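Local atomic coordinates of metallopeptidase family protein (Thermus thermophilus, PDB entry 2EJQ), a protein that is of uncharacterised function but binds metal ions and probably belongs to the zincin-like metallopeptidases. Residues 2-6 / 70-75. The protein carries 1 engineered substitution. Residues are numbered along the deposited sequence; the frame is centred on the assembly and turned at random.
Sequences TYEAF and LYYGSF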
# COMPACT_ATOMS: atom_id res chain seq x y z
N THR A 2 -10.46 13.53 7.76
CA THR A 2 -9.91 14.38 6.66
C THR A 2 -8.72 13.64 6.07
O THR A 2 -8.16 12.76 6.71
CB THR A 2 -9.41 15.74 7.18
OG1 THR A 2 -8.29 15.54 8.05
CG2 THR A 2 -10.51 16.45 7.96
N TYR A 3 -8.34 14.02 4.86
CA TYR A 3 -7.23 13.38 4.18
C TYR A 3 -5.91 13.59 4.91
O TYR A 3 -5.06 12.69 4.96
CB TYR A 3 -7.11 13.92 2.75
CG TYR A 3 -5.97 13.31 1.97
CD1 TYR A 3 -6.02 11.98 1.53
CD2 TYR A 3 -4.84 14.06 1.66
CE1 TYR A 3 -4.96 11.42 0.80
CE2 TYR A 3 -3.79 13.51 0.94
CZ TYR A 3 -3.86 12.20 0.51
OH TYR A 3 -2.82 11.68 -0.22
N GLU A 4 -5.76 14.78 5.49
CA GLU A 4 -4.55 15.15 6.23
C GLU A 4 -4.40 14.23 7.42
O GLU A 4 -3.32 13.72 7.71
CB GLU A 4 -4.63 16.60 6.72
CG GLU A 4 -4.75 17.67 5.63
CD GLU A 4 -6.08 17.61 4.85
OE1 GLU A 4 -7.13 17.33 5.47
OE2 GLU A 4 -6.06 17.87 3.63
N ALA A 5 -5.51 14.03 8.12
CA ALA A 5 -5.51 13.17 9.29
C ALA A 5 -5.22 11.72 8.91
O ALA A 5 -4.59 10.99 9.68
CB ALA A 5 -6.84 13.28 10.02
N PHE A 6 -5.69 11.32 7.74
CA PHE A 6 -5.49 9.96 7.24
C PHE A 6 -4.00 9.74 6.98
O PHE A 6 -3.43 8.73 7.39
CB PHE A 6 -6.28 9.73 5.95
CG PHE A 6 -6.17 8.32 5.41
CD1 PHE A 6 -6.81 7.26 6.04
CD2 PHE A 6 -5.40 8.06 4.28
CE1 PHE A 6 -6.68 5.96 5.57
CE2 PHE A 6 -5.27 6.76 3.79
CZ PHE A 6 -5.91 5.70 4.44
N LEU A 70 -1.74 3.52 -0.83
CA LEU A 70 -2.99 3.50 -0.08
C LEU A 70 -3.95 4.46 -0.80
O LEU A 70 -3.54 5.53 -1.25
CB LEU A 70 -2.79 3.93 1.37
CG LEU A 70 -2.11 2.93 2.33
CD1 LEU A 70 -2.06 3.51 3.74
CD2 LEU A 70 -2.88 1.64 2.35
N TYR A 71 -5.21 4.06 -0.92
CA TYR A 71 -6.20 4.89 -1.60
C TYR A 71 -7.23 5.40 -0.59
O TYR A 71 -8.13 4.66 -0.18
CB TYR A 71 -6.88 4.06 -2.69
CG TYR A 71 -5.89 3.53 -3.70
CD1 TYR A 71 -5.22 4.39 -4.57
CD2 TYR A 71 -5.57 2.17 -3.74
CE1 TYR A 71 -4.27 3.92 -5.45
CE2 TYR A 71 -4.61 1.69 -4.62
CZ TYR A 71 -3.96 2.57 -5.47
OH TYR A 71 -2.99 2.12 -6.33
N TYR A 72 -7.08 6.65 -0.18
CA TYR A 72 -7.99 7.25 0.79
C TYR A 72 -9.44 7.19 0.32
O TYR A 72 -10.34 6.91 1.11
CB TYR A 72 -7.59 8.69 1.07
CG TYR A 72 -8.52 9.41 2.02
CD1 TYR A 72 -8.68 8.97 3.33
CD2 TYR A 72 -9.23 10.54 1.61
CE1 TYR A 72 -9.53 9.63 4.21
CE2 TYR A 72 -10.08 11.21 2.48
CZ TYR A 72 -10.23 10.75 3.79
OH TYR A 72 -11.03 11.42 4.69
N GLY A 73 -9.67 7.43 -0.97
CA GLY A 73 -11.03 7.38 -1.49
C GLY A 73 -11.69 6.02 -1.34
O GLY A 73 -12.91 5.94 -1.13
N SER A 74 -10.91 4.95 -1.47
CA SER A 74 -11.46 3.61 -1.32
C SER A 74 -11.91 3.38 0.11
O SER A 74 -12.92 2.74 0.34
CB SER A 74 -10.43 2.56 -1.72
OG SER A 74 -10.18 2.60 -3.10
N PHE A 75 -11.14 3.91 1.07
CA PHE A 75 -11.47 3.78 2.49
C PHE A 75 -12.81 4.48 2.78
O PHE A 75 -13.65 3.96 3.52
CB PHE A 75 -10.38 4.40 3.38
CG PHE A 75 -9.16 3.52 3.59
CD1 PHE A 75 -8.19 3.42 2.60
CD2 PHE A 75 -8.98 2.81 4.78
CE1 PHE A 75 -7.06 2.63 2.78
CE2 PHE A 75 -7.84 2.02 4.98
CZ PHE A 75 -6.88 1.92 3.98
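Tyr72 presents one ring face to the start of helix 3-16: the CA of Tyr3 sits over it, 4.1 Å from the centroid of the Tyr72 ring and 18° off its normal, a CH-pi contact. The Tyr3 ring turns its edge to the face of the Tyr72 ring in an offset edge-to-face pair, planes at 66°, and its CD1 comes to 3.5 Å from Tyr72 CD2. Phe6 receives Tyr72 CD1 over one face, 3.3 Å from Phe6 CG, yet the two planes are inclined at 46°, which excludes both a parallel stack and a T-shape. The CZ edge of Phe6 points into the face of Phe75, with Phe6 CZ above the centre of that ring and 3.7 Å from Phe75 CE1; the centroids lie 4.9 Å apart. Leu70 CB is a looser neighbour at the Phe6 edge.

Phe6 and Tyr72 both hold CG anti to the backbone N; the two side chains run past one another in opposite directions, and the Tyr72 hydroxyl end reaches the backbone of Thr2, its OH 3.5 Å from Thr2 C. Thr2 OG1 accepts from Ala5 N at 3.2 Å, an ST motif that ties down the first turn of the helix.

Val89 and Trp85 of helix 85-105 also touch the cluster, Phe6 meeting the first and Tyr72 and Phe75 the second. Tyr3, Phe6, Tyr72 and Phe75 thus form an aromatic cluster joining the N-terminal helix to the strand-to-helix junction at 71-72, close to Leu76, a magnesium-binding position without an ion here, in a fold consistent with a zincin-like metallopeptidase, whose probable HExxH motif lies on helix 85-105.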